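Local coordinates for conjugal transfer protein (PDB 5I97) that serves as the VirB8-like inner-membrane component of the pKM101 type IV secretion system and probably supports conjugal DNA transfer, here as its soluble NTF2-like domain, at residues K31-Q36 with Y145-G150; Q36-R41 with A128-E133; I106-V111 with Y156-E161; R112-R115 with D120-P123. All blocks are in the same frame, centred on the assembly; numbering follows the deposited sequence.

Contact 1 of 4, residues K31-Q36 with Y145-G150; sequences KFWLTQ and YVNPLG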
loop_
_atom_site.group_PDB
_atom_site.type_symbol
_atom_site.label_atom_id
_atom_site.label_comp_id
_atom_site.label_asym_id
_atom_site.label_seq_id
_atom_site.Cartn_x
_atom_site.Cartn_y
_atom_site.Cartn_z
ATOM N N LYS A 31 15.344 19.098 0.901
ATOM C CA LYS A 31 14.242 18.434 0.238
ATOM C C LYS A 31 13.778 17.234 1.057
ATOM O O LYS A 31 12.591 16.944 1.117
ATOM C CB LYS A 31 14.651 18.012 -1.177
ATOM C CG LYS A 31 13.605 17.204 -1.921
ATOM C CD LYS A 31 14.136 16.658 -3.238
ATOM C CE LYS A 31 13.111 15.752 -3.913
ATOM N NZ LYS A 31 13.636 15.177 -5.184
ATOM N N PHE A 32 14.706 16.562 1.726
ATOM C CA PHE A 32 14.332 15.414 2.538
ATOM C C PHE A 32 13.394 15.794 3.678
ATOM O O PHE A 32 12.332 15.203 3.822
ATOM C CB PHE A 32 15.556 14.720 3.125
ATOM C CG PHE A 32 15.207 13.681 4.156
ATOM C CD1 PHE A 32 14.604 12.490 3.784
ATOM C CD2 PHE A 32 15.427 13.920 5.505
ATOM C CE1 PHE A 32 14.266 11.544 4.728
ATOM C CE2 PHE A 32 15.082 12.981 6.459
ATOM C CZ PHE A 32 14.504 11.790 6.072
ATOM N N TRP A 33 13.797 16.765 4.490
ATOM C CA TRP A 33 12.999 17.172 5.637
ATOM C C TRP A 33 11.695 17.819 5.202
ATOM O O TRP A 33 10.661 17.591 5.815
ATOM C CB TRP A 33 13.781 18.133 6.541
ATOM C CG TRP A 33 15.014 17.515 7.093
ATOM C CD1 TRP A 33 16.295 17.805 6.745
ATOM C CD2 TRP A 33 15.091 16.486 8.092
ATOM N NE1 TRP A 33 17.164 17.023 7.457
ATOM C CE2 TRP A 33 16.451 16.204 8.293
ATOM C CE3 TRP A 33 14.141 15.779 8.832
ATOM C CZ2 TRP A 33 16.887 15.248 9.210
ATOM C CZ3 TRP A 33 14.575 14.830 9.737
ATOM C CH2 TRP A 33 15.934 14.575 9.920
ATOM N N LEU A 34 11.733 18.597 4.131
ATOM C CA LEU A 34 10.522 19.259 3.686
ATOM C C LEU A 34 9.483 18.251 3.192
ATOM O O LEU A 34 8.306 18.379 3.501
ATOM C CB LEU A 34 10.834 20.270 2.599
ATOM C CG LEU A 34 11.518 21.533 3.105
ATOM C CD1 LEU A 34 12.321 22.173 1.984
ATOM C CD2 LEU A 34 10.527 22.505 3.703
ATOM N N THR A 35 9.921 17.248 2.436
ATOM C CA THR A 35 8.997 16.246 1.946
ATOM C C THR A 35 8.514 15.363 3.106
ATOM O O THR A 35 7.364 14.948 3.123
ATOM C CB THR A 35 9.604 15.374 0.804
ATOM O OG1 THR A 35 10.852 14.823 1.217
ATOM C CG2 THR A 35 9.818 16.192 -0.452
ATOM N N GLN A 36 9.396 15.074 4.059
ATOM C CA GLN A 36 9.017 14.319 5.256
ATOM C C GLN A 36 7.942 15.034 6.038
ATOM O O GLN A 36 7.022 14.420 6.555
ATOM C CB GLN A 36 10.222 14.114 6.178
ATOM C CG GLN A 36 11.186 13.065 5.724
ATOM C CD GLN A 36 10.588 11.698 5.814
ATOM O OE1 GLN A 36 10.364 11.048 4.803
ATOM N NE2 GLN A 36 10.340 11.239 7.034
ATOM N N TYR A 145 16.308 11.678 17.760
ATOM C CA TYR A 145 16.160 10.505 16.911
ATOM C C TYR A 145 15.122 10.762 15.823
ATOM O O TYR A 145 14.911 9.934 14.947
ATOM C CB TYR A 145 15.758 9.311 17.785
ATOM C CG TYR A 145 15.535 7.962 17.116
ATOM C CD1 TYR A 145 16.589 7.082 16.895
ATOM C CD2 TYR A 145 14.257 7.544 16.770
ATOM C CE1 TYR A 145 16.375 5.830 16.317
ATOM C CE2 TYR A 145 14.038 6.305 16.188
ATOM C CZ TYR A 145 15.097 5.451 15.969
ATOM O OH TYR A 145 14.872 4.219 15.387
ATOM N N VAL A 146 14.499 11.934 15.876
ATOM C CA VAL A 146 13.412 12.294 14.970
ATOM C C VAL A 146 13.772 13.527 14.163
ATOM O O VAL A 146 13.547 13.575 12.958
ATOM C CB VAL A 146 12.089 12.535 15.727
ATOM C CG1 VAL A 146 11.011 12.986 14.778
ATOM C CG2 VAL A 146 11.650 11.269 16.416
ATOM N N ASN A 147 14.330 14.518 14.843
ATOM C CA ASN A 147 14.682 15.789 14.229
ATOM C C ASN A 147 16.087 16.235 14.643
ATOM O O ASN A 147 16.245 17.263 15.295
ATOM C CB ASN A 147 13.654 16.844 14.636
ATOM C CG ASN A 147 13.728 18.086 13.796
ATOM O OD1 ASN A 147 14.180 18.049 12.660
ATOM N ND2 ASN A 147 13.306 19.206 14.362
ATOM N N PRO A 148 17.120 15.481 14.221
ATOM C CA PRO A 148 18.500 15.667 14.703
ATOM C C PRO A 148 19.108 17.015 14.359
ATOM O O PRO A 148 19.903 17.537 15.135
ATOM C CB PRO A 148 19.277 14.557 13.996
ATOM C CG PRO A 148 18.244 13.619 13.445
ATOM C CD PRO A 148 17.039 14.451 13.173
ATOM N N LEU A 149 18.734 17.577 13.217
ATOM C CA LEU A 149 19.303 18.838 12.768
ATOM C C LEU A 149 18.440 20.016 13.207
ATOM O O LEU A 149 18.710 21.162 12.864
ATOM C CB LEU A 149 19.474 18.824 11.252
ATOM C CG LEU A 149 20.378 17.717 10.707
ATOM C CD1 LEU A 149 20.442 17.765 9.188
ATOM C CD2 LEU A 149 21.777 17.873 11.290
ATOM N N GLY A 150 17.389 19.726 13.962
ATOM C CA GLY A 150 16.513 20.773 14.457
ATOM C C GLY A 150 15.791 21.496 13.340
ATOM O O GLY A 150 15.563 22.699 13.413
#

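Contact 2 of 4, residues Q36-R41 with A128-E133; sequences QYVIHR and AIMGYE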
loop_
_atom_site.group_PDB
_atom_site.type_symbol
_atom_site.label_atom_id
_atom_site.label_comp_id
_atom_site.label_asym_id
_atom_site.label_seq_id
_atom_site.Cartn_x
_atom_site.Cartn_y
_atom_site.Cartn_z
ATOM N N GLN A 36 9.396 15.074 4.059
ATOM C CA GLN A 36 9.017 14.319 5.256
ATOM C C GLN A 36 7.942 15.034 6.038
ATOM O O GLN A 36 7.022 14.420 6.555
ATOM C CB GLN A 36 10.222 14.114 6.178
ATOM C CG GLN A 36 11.186 13.065 5.724
ATOM C CD GLN A 36 10.588 11.698 5.814
ATOM O OE1 GLN A 36 10.364 11.048 4.803
ATOM N NE2 GLN A 36 10.340 11.239 7.034
ATOM N N TYR A 37 8.067 16.346 6.113
ATOM C CA TYR A 37 7.128 17.147 6.860
ATOM C C TYR A 37 5.756 17.069 6.211
ATOM O O TYR A 37 4.764 16.842 6.894
ATOM C CB TYR A 37 7.610 18.589 6.955
ATOM C CG TYR A 37 6.753 19.480 7.816
ATOM C CD1 TYR A 37 6.975 19.585 9.182
ATOM C CD2 TYR A 37 5.712 20.216 7.265
ATOM C CE1 TYR A 37 6.192 20.409 9.976
ATOM C CE2 TYR A 37 4.929 21.044 8.048
ATOM C CZ TYR A 37 5.169 21.136 9.401
ATOM O OH TYR A 37 4.384 21.955 10.172
ATOM N N VAL A 38 5.711 17.264 4.899
ATOM C CA VAL A 38 4.462 17.203 4.165
ATOM C C VAL A 38 3.841 15.819 4.272
ATOM O O VAL A 38 2.644 15.679 4.456
ATOM C CB VAL A 38 4.660 17.564 2.688
ATOM C CG1 VAL A 38 3.395 17.249 1.874
ATOM C CG2 VAL A 38 5.068 19.016 2.552
ATOM N N ILE A 39 4.661 14.789 4.162
ATOM C CA ILE A 39 4.152 13.439 4.275
ATOM C C ILE A 39 3.574 13.170 5.668
ATOM O O ILE A 39 2.501 12.584 5.789
ATOM C CB ILE A 39 5.240 12.426 3.928
ATOM C CG1 ILE A 39 5.508 12.461 2.423
ATOM C CG2 ILE A 39 4.811 11.029 4.305
ATOM C CD1 ILE A 39 6.738 11.695 1.995
ATOM N N HIS A 40 4.273 13.616 6.713
ATOM C CA HIS A 40 3.807 13.427 8.078
ATOM C C HIS A 40 2.507 14.182 8.325
ATOM O O HIS A 40 1.616 13.686 9.008
ATOM C CB HIS A 40 4.848 13.911 9.089
ATOM C CG HIS A 40 5.956 12.945 9.363
ATOM N ND1 HIS A 40 5.735 11.628 9.707
ATOM C CD2 HIS A 40 7.301 13.113 9.370
ATOM C CE1 HIS A 40 6.894 11.027 9.906
ATOM N NE2 HIS A 40 7.860 11.907 9.710
ATOM N N ARG A 41 2.412 15.387 7.772
ATOM C CA ARG A 41 1.310 16.284 8.090
ATOM C C ARG A 41 0.059 16.051 7.246
ATOM O O ARG A 41 -1.053 16.157 7.750
ATOM C CB ARG A 41 1.769 17.733 7.951
ATOM C CG ARG A 41 0.683 18.742 8.164
ATOM C CD ARG A 41 1.224 20.088 8.554
ATOM N NE ARG A 41 0.145 21.051 8.726
ATOM C CZ ARG A 41 0.267 22.229 9.323
ATOM N NH1 ARG A 41 1.431 22.605 9.839
ATOM N NH2 ARG A 41 -0.779 23.029 9.414
ATOM N N ALA A 128 2.014 23.302 -1.555
ATOM C CA ALA A 128 2.413 23.718 -0.220
ATOM C C ALA A 128 3.534 24.753 -0.285
ATOM O O ALA A 128 4.623 24.469 -0.788
ATOM C CB ALA A 128 2.851 22.521 0.596
ATOM N N ILE A 129 3.243 25.964 0.182
ATOM C CA ILE A 129 4.257 27.012 0.306
ATOM C C ILE A 129 4.814 27.030 1.724
ATOM O O ILE A 129 4.099 27.313 2.675
ATOM C CB ILE A 129 3.694 28.403 -0.029
ATOM C CG1 ILE A 129 2.985 28.394 -1.388
ATOM C CG2 ILE A 129 4.796 29.453 0.034
ATOM C CD1 ILE A 129 3.879 28.046 -2.542
ATOM N N MET A 130 6.095 26.741 1.868
ATOM C CA MET A 130 6.649 26.513 3.192
ATOM C C MET A 130 7.808 27.442 3.501
ATOM O O MET A 130 8.613 27.755 2.631
ATOM C CB MET A 130 7.111 25.062 3.308
ATOM C CG MET A 130 6.126 24.056 2.743
ATOM S SD MET A 130 6.770 22.386 2.779
ATOM C CE MET A 130 7.102 22.178 4.527
ATOM N N GLY A 131 7.890 27.878 4.751
ATOM C CA GLY A 131 9.066 28.567 5.247
ATOM C C GLY A 131 9.793 27.613 6.172
ATOM O O GLY A 131 9.154 26.888 6.924
ATOM N N TYR A 132 11.116 27.558 6.085
ATOM C CA TYR A 132 11.869 26.647 6.929
ATOM C C TYR A 132 13.237 27.196 7.344
ATOM O O TYR A 132 13.711 28.206 6.827
ATOM C CB TYR A 132 12.043 25.303 6.230
ATOM C CG TYR A 132 12.955 25.341 5.036
ATOM C CD1 TYR A 132 12.488 25.741 3.801
ATOM C CD2 TYR A 132 14.292 24.981 5.145
ATOM C CE1 TYR A 132 13.321 25.784 2.708
ATOM C CE2 TYR A 132 15.126 25.018 4.067
ATOM C CZ TYR A 132 14.640 25.419 2.850
ATOM O OH TYR A 132 15.478 25.452 1.756
ATOM N N GLU A 133 13.776 26.592 8.399
ATOM C CA GLU A 133 15.066 26.960 8.971
ATOM C C GLU A 133 15.552 25.821 9.862
ATOM O O GLU A 133 14.768 24.946 10.229
ATOM C CB GLU A 133 14.949 28.253 9.778
ATOM C CG GLU A 133 13.987 28.167 10.952
ATOM C CD GLU A 133 13.952 29.441 11.771
ATOM O OE1 GLU A 133 14.262 30.516 11.217
ATOM O OE2 GLU A 133 13.616 29.368 12.972
#

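Contact 3 of 4, residues I106-V111 with Y156-E161; sequences IRFTTV and YRVNPE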
loop_
_atom_site.group_PDB
_atom_site.type_symbol
_atom_site.label_atom_id
_atom_site.label_comp_id
_atom_site.label_asym_id
_atom_site.label_seq_id
_atom_site.Cartn_x
_atom_site.Cartn_y
_atom_site.Cartn_z
ATOM N N ILE A 106 6.076 22.922 -2.663
ATOM C CA ILE A 106 5.941 21.491 -2.848
ATOM C C ILE A 106 4.582 21.126 -3.447
ATOM O O ILE A 106 3.534 21.418 -2.871
ATOM C CB ILE A 106 6.157 20.751 -1.518
ATOM C CG1 ILE A 106 7.599 20.970 -1.054
ATOM C CG2 ILE A 106 5.839 19.274 -1.657
ATOM C CD1 ILE A 106 8.007 20.141 0.133
ATOM N N ARG A 107 4.608 20.470 -4.600
ATOM C CA ARG A 107 3.383 20.001 -5.226
ATOM C C ARG A 107 3.181 18.533 -4.935
ATOM O O ARG A 107 4.059 17.709 -5.193
ATOM C CB ARG A 107 3.428 20.259 -6.724
ATOM C CG ARG A 107 3.342 21.725 -7.044
ATOM C CD ARG A 107 3.238 21.982 -8.524
ATOM N NE ARG A 107 2.919 23.384 -8.788
ATOM C CZ ARG A 107 3.772 24.396 -8.663
ATOM N NH1 ARG A 107 5.011 24.183 -8.242
ATOM N NH2 ARG A 107 3.370 25.629 -8.938
ATOM N N PHE A 108 2.006 18.207 -4.409
ATOM C CA PHE A 108 1.767 16.849 -3.974
ATOM C C PHE A 108 0.337 16.382 -4.205
ATOM O O PHE A 108 -0.589 17.170 -4.390
ATOM C CB PHE A 108 2.151 16.713 -2.487
ATOM C CG PHE A 108 1.292 17.514 -1.541
ATOM C CD1 PHE A 108 1.473 18.877 -1.399
ATOM C CD2 PHE A 108 0.350 16.891 -0.739
ATOM C CE1 PHE A 108 0.697 19.602 -0.528
ATOM C CE2 PHE A 108 -0.410 17.619 0.151
ATOM C CZ PHE A 108 -0.243 18.969 0.251
ATOM N N THR A 109 0.178 15.070 -4.173
ATOM C CA THR A 109 -1.089 14.435 -4.443
ATOM C C THR A 109 -1.503 13.571 -3.272
ATOM O O THR A 109 -0.699 12.816 -2.734
ATOM C CB THR A 109 -1.018 13.584 -5.713
ATOM O OG1 THR A 109 -0.845 14.451 -6.834
ATOM C CG2 THR A 109 -2.305 12.786 -5.907
ATOM N N THR A 110 -2.758 13.705 -2.872
ATOM C CA THR A 110 -3.314 12.847 -1.836
ATOM C C THR A 110 -4.328 11.876 -2.433
ATOM O O THR A 110 -5.107 12.232 -3.314
ATOM C CB THR A 110 -3.974 13.665 -0.708
ATOM O OG1 THR A 110 -4.917 14.584 -1.263
ATOM C CG2 THR A 110 -2.920 14.443 0.052
ATOM N N VAL A 111 -4.287 10.642 -1.954
ATOM C CA VAL A 111 -5.283 9.641 -2.312
ATOM C C VAL A 111 -5.968 9.164 -1.041
ATOM O O VAL A 111 -5.357 8.504 -0.204
ATOM C CB VAL A 111 -4.666 8.436 -3.047
ATOM C CG1 VAL A 111 -5.722 7.362 -3.281
ATOM C CG2 VAL A 111 -4.051 8.869 -4.365
ATOM N N TYR A 156 3.404 27.781 6.799
ATOM C CA TYR A 156 2.857 26.654 6.077
ATOM C C TYR A 156 1.453 26.943 5.596
ATOM O O TYR A 156 0.543 27.190 6.381
ATOM C CB TYR A 156 2.866 25.411 6.963
ATOM C CG TYR A 156 2.516 24.129 6.241
ATOM C CD1 TYR A 156 3.470 23.448 5.506
ATOM C CD2 TYR A 156 1.242 23.597 6.313
ATOM C CE1 TYR A 156 3.166 22.280 4.858
ATOM C CE2 TYR A 156 0.927 22.427 5.670
ATOM C CZ TYR A 156 1.894 21.774 4.942
ATOM O OH TYR A 156 1.600 20.611 4.294
ATOM N N ARG A 157 1.280 26.942 4.290
ATOM C CA ARG A 157 -0.043 27.099 3.731
ATOM C C ARG A 157 -0.182 26.233 2.496
ATOM O O ARG A 157 0.722 26.154 1.660
ATOM C CB ARG A 157 -0.325 28.580 3.473
ATOM C CG ARG A 157 0.365 29.192 2.300
ATOM C CD ARG A 157 -0.130 30.613 2.075
ATOM N NE ARG A 157 0.682 31.324 1.085
ATOM C CZ ARG A 157 0.398 31.414 -0.210
ATOM N NH1 ARG A 157 -0.698 30.841 -0.699
ATOM N NH2 ARG A 157 1.212 32.088 -1.016
ATOM N N VAL A 158 -1.322 25.560 2.414
ATOM C CA VAL A 158 -1.617 24.655 1.326
ATOM C C VAL A 158 -2.810 25.180 0.555
ATOM O O VAL A 158 -3.755 25.694 1.134
ATOM C CB VAL A 158 -1.890 23.230 1.845
ATOM C CG1 VAL A 158 -2.272 22.294 0.706
ATOM C CG2 VAL A 158 -0.663 22.700 2.580
ATOM N N ASN A 159 -2.744 25.056 -0.761
ATOM C CA ASN A 159 -3.824 25.446 -1.642
ATOM C C ASN A 159 -3.972 24.401 -2.710
ATOM O O ASN A 159 -3.005 23.712 -3.033
ATOM C CB ASN A 159 -3.566 26.812 -2.286
ATOM C CG ASN A 159 -3.352 27.911 -1.277
ATOM O OD1 ASN A 159 -2.293 28.530 -1.230
ATOM N ND2 ASN A 159 -4.373 28.185 -0.487
ATOM N N PRO A 160 -5.186 24.263 -3.257
ATOM C CA PRO A 160 -5.384 23.282 -4.325
ATOM C C PRO A 160 -4.645 23.717 -5.582
ATOM O O PRO A 160 -4.325 24.890 -5.693
ATOM C CB PRO A 160 -6.900 23.306 -4.550
ATOM C CG PRO A 160 -7.469 23.899 -3.295
ATOM C CD PRO A 160 -6.453 24.883 -2.828
ATOM N N GLU A 161 -4.466 22.810 -6.534
ATOM C CA GLU A 161 -3.794 23.107 -7.796
ATOM C C GLU A 161 -4.816 23.401 -8.884
ATOM O O GLU A 161 -5.863 22.755 -8.935
ATOM C CB GLU A 161 -2.920 21.929 -8.236
ATOM C CG GLU A 161 -2.115 22.193 -9.510
ATOM C CD GLU A 161 -0.718 22.676 -9.253
ATOM O OE1 GLU A 161 -0.145 22.302 -8.216
ATOM O OE2 GLU A 161 -0.188 23.444 -10.076
#

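Contact 4 of 4, residues R112-R115 with D120-P123; sequences RRVR and DDQP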
loop_
_atom_site.group_PDB
_atom_site.type_symbol
_atom_site.label_atom_id
_atom_site.label_comp_id
_atom_site.label_asym_id
_atom_site.label_seq_id
_atom_site.Cartn_x
_atom_site.Cartn_y
_atom_site.Cartn_z
ATOM N N ARG A 112 -7.226 9.546 -0.874
ATOM C CA ARG A 112 -7.969 9.155 0.321
ATOM C C ARG A 112 -8.712 7.846 0.093
ATOM O O ARG A 112 -9.277 7.618 -0.982
ATOM C CB ARG A 112 -8.938 10.258 0.730
ATOM C CG ARG A 112 -9.852 9.917 1.880
ATOM C CD ARG A 112 -10.641 11.138 2.248
ATOM N NE ARG A 112 -11.565 10.871 3.333
ATOM C CZ ARG A 112 -12.857 10.626 3.162
ATOM N NH1 ARG A 112 -13.367 10.609 1.942
ATOM N NH2 ARG A 112 -13.628 10.392 4.214
ATOM N N ARG A 113 -8.790 7.020 1.126
ATOM C CA ARG A 113 -9.526 5.786 0.990
ATOM C C ARG A 113 -10.411 5.539 2.206
ATOM O O ARG A 113 -9.929 5.425 3.332
ATOM C CB ARG A 113 -8.541 4.628 0.816
ATOM C CG ARG A 113 -9.133 3.251 1.018
ATOM C CD ARG A 113 -10.132 2.941 -0.083
ATOM N NE ARG A 113 -10.722 1.617 0.065
ATOM C CZ ARG A 113 -10.270 0.531 -0.550
ATOM N NH1 ARG A 113 -9.196 0.604 -1.319
ATOM N NH2 ARG A 113 -10.872 -0.635 -0.368
ATOM N N VAL A 114 -11.709 5.447 1.960
ATOM C CA VAL A 114 -12.675 5.133 3.001
ATOM C C VAL A 114 -12.771 3.616 3.064
ATOM O O VAL A 114 -13.002 2.980 2.047
ATOM C CB VAL A 114 -14.030 5.753 2.706
ATOM C CG1 VAL A 114 -14.931 5.646 3.917
ATOM C CG2 VAL A 114 -13.857 7.208 2.296
ATOM N N ARG A 115 -12.567 3.033 4.241
ATOM C CA ARG A 115 -12.502 1.578 4.363
ATOM C C ARG A 115 -13.829 0.898 4.007
ATOM O O ARG A 115 -13.841 -0.257 3.587
ATOM C CB ARG A 115 -12.069 1.172 5.773
ATOM C CG ARG A 115 -10.653 1.601 6.162
ATOM C CD ARG A 115 -9.643 0.531 5.855
ATOM N NE ARG A 115 -8.266 1.001 5.985
ATOM C CZ ARG A 115 -7.630 1.134 7.144
ATOM N NH1 ARG A 115 -8.256 0.836 8.273
ATOM N NH2 ARG A 115 -6.372 1.560 7.180
ATOM N N ASP A 120 -10.358 3.383 -3.842
ATOM C CA ASP A 120 -9.815 4.630 -3.305
ATOM C C ASP A 120 -10.605 5.796 -3.886
ATOM O O ASP A 120 -11.178 5.666 -4.949
ATOM C CB ASP A 120 -8.337 4.796 -3.678
ATOM C CG ASP A 120 -7.461 3.687 -3.142
ATOM O OD1 ASP A 120 -7.810 3.089 -2.111
ATOM O OD2 ASP A 120 -6.424 3.390 -3.771
ATOM N N ASP A 121 -10.637 6.935 -3.199
ATOM C CA ASP A 121 -11.225 8.142 -3.779
ATOM C C ASP A 121 -10.333 8.648 -4.925
ATOM O O ASP A 121 -9.232 8.142 -5.129
ATOM C CB ASP A 121 -11.371 9.267 -2.742
ATOM C CG ASP A 121 -12.242 8.890 -1.552
ATOM O OD1 ASP A 121 -12.842 7.790 -1.532
ATOM O OD2 ASP A 121 -12.309 9.721 -0.622
ATOM N N GLN A 122 -10.800 9.680 -5.622
ATOM C CA GLN A 122 -10.057 10.309 -6.699
ATOM C C GLN A 122 -8.961 11.216 -6.142
ATOM O O GLN A 122 -9.165 11.888 -5.126
ATOM C CB GLN A 122 -10.988 11.128 -7.590
ATOM C CG GLN A 122 -12.025 10.310 -8.333
ATOM C CD GLN A 122 -11.389 9.370 -9.344
ATOM O OE1 GLN A 122 -11.147 8.196 -9.062
ATOM N NE2 GLN A 122 -11.093 9.898 -10.523
ATOM N N PRO A 123 -7.788 11.218 -6.796
ATOM C CA PRO A 123 -6.643 12.019 -6.358
ATOM C C PRO A 123 -6.950 13.512 -6.295
ATOM O O PRO A 123 -7.734 14.023 -7.089
ATOM C CB PRO A 123 -5.594 11.734 -7.431
ATOM C CG PRO A 123 -5.935 10.367 -7.935
ATOM C CD PRO A 123 -7.428 10.298 -7.891
#

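Contact 1 of 4, residues K31-Q36 with Y145-G150
W33 on helix 27-42 faces N147 in the loop between helix 141-144 and strand 151-160; their CA atoms, 8.9 Å apart, are the nearest pair across the two segments. The loop side makes a type I beta turn from N147 to G150, closed by G150 N on N147 O at 3.0 Å, while residues 31-36 are regular helix. One large side chain bridges the gap. W33 swings its indole beside its own backbone N (chi1 -61°), and the six-membered ring reaches the turn. W33 CH2 lies 3.4 Å from P148 CD, an oblique approach, while V146 O sits at the edge of the indole, near its plane, 3.6 Å from W33 CZ3. W33 NE1 meets L149 CD1 at 3.8 Å, also obliquely. The preceding side chain, F32, lays its CD2 over the centre of one indole face, 3.6 Å above the plane. Replacing W33 by an alanine would probably open a gap beside P148 and L149 and take away the surface on which the F32 ring lies. F151, at the start of strand 151-160, meets the indole with planes about 20° apart, and its O accepts a hydrogen bond from N147 ND2. M59 also touches both W33 and N147. L149 rests on Y134 of strand 124-134, while on the helix L34 turns to the sheet, packing on M130, Y132 and I106.

Contact 2 of 4, residues Q36-R41 with A128-E133
M130 sends its side chain from strand 124-134 toward the helix and bends it at the thioether (chi3 58°), which presents SD to one helix residue and CE to another. M130 SD lies 3.8 Å from V38 CG2, the methyl that stands beside the V38 backbone N. M130 CE comes obliquely to the Y37 ring, 3.6 Å from Y37 CD2. Y37 itself has CG anti to its backbone N (chi1 -175°), which sends the ring toward strand 124-134 and carries the hydroxyl well past the methionine. Y37 OH is hydrogen-bonded to S60 OG, its strongest partner, and also takes a bond from R41 NH1, one helical turn on, at 3.0 Å and in the guanidinium plane. Helix 27-42 thus lies against the curved antiparallel sheet, as in other NTF2-like domains of the VirB8 family. F108 and I106 of strand 103-114 extend the apolar floor under V38 and M130, and Y156 meets the Y37 ring edge-to-face. Between the two segments the chemistry is wholly apolar: the M130 thioether packs against a methyl of the beta-branched V38 and the Y37 ring, contacts consistent with dispersion, and the tyrosine's polar end finds its partners away from the methionine.

Contact 3 of 4, residues I106-V111 with Y156-E161
R107 offers the edge of its guanidinium to the carboxylate of E161, the last residue modelled, while the ring of its neighbour F108 is met obliquely by V158. At the edge of the F108 ring, in plane, lies I106 O, and W126 of the intervening strand stacks on the ring. The two flat groups of the ion pair are turned 48° from each other, and both carboxylate oxygens gather about one nitrogen: R107 NE is 3.3 Å from E161 OE1 and 3.4 Å from E161 OE2. Both hydrogen bonds are weak, the second being the straighter at 163°. The arginine chain is extended from CG to NE, and E161 bends at chi2 to come across it at about a right angle, with E161 OE1 also 3.4 Å from R107 CD. E161 is exposed, so water would probably dilute the attraction of this salt bridge. F108 holds its ring in the crowded position between backbone N and carbonyl carbon (chi1 66°), which lets F108 CZ approach V158 CG1 to 3.9 Å. These strands are not neighbours in the sheet: strand 124-134 runs between them, and the two pairs reach across it on opposite faces, E161 touching I127 on one and V158 touching W126 on the other. The F108 side of the sheet looks to helix 27-42, where E42 touches F108 and accepts a hydrogen bond from Y156 OH. Beyond R107, backbone bonds to N93 and S94 continue the sheet to strand 86-98.

Contact 4 of 4, residues R112-R115 with D120-P123
R112 and R113 each take an aspartate from the returning chain, R112 with a straight side chain and R113 with a bent one. The R112 chain is extended from CG to NE, and its guanidinium then turns so that NH1 reaches D121 OD2 at 2.9 Å. That oxygen is tilted 26° out of the R112 guanidinium plane, while V114 CG2 sits 3.2 Å above one face, offset toward its rim. E86 engages NE, placing R112 between two carboxylates. Joining the backbones, D121 N donates to R112 O at 2.7 Å, a bond within the hairpin that links strand 103-114 to strand 124-134 in the antiparallel sheet. R113 starts anti to its backbone N but bends at chi2 (67°), and the chain crosses D120 at about a right angle. R113 NH1 meets D120 OD1 at 3.0 Å, nearly straight at 167° and in the guanidinium plane, though from above the carboxylate plane. With a leucine in place of R113, D120 OD1 would probably lose its charged mate, leaving the carboxylate a long, weak pair with R89. R113 NE also makes a weak bond to V114 O, while R115 pairs with D84 and packs on H101 of the second subunit.

In the fold
From the N terminus, helix 27-42 supplies the first halves of contacts 1 and 2, which share Q36. Contact 1 closes the longest loop, 108 residues from the helix to the turn before strand 151-160; contact 2, nested inside it, brings the next part of the helix onto strand 124-134. Contact 3 begins on strand 103-114 and ends at the modelled C terminus, so it crosses both. Contact 4, the short hairpin closure with four residues between its segments, nests within all three. Contacts 2 and 3 interlock through backbone bonds between neighbouring strands, and contacts 1 and 2 touch where the helix meets the sheet, while contact 4 lies about 28 Å from contact 1, centre to centre.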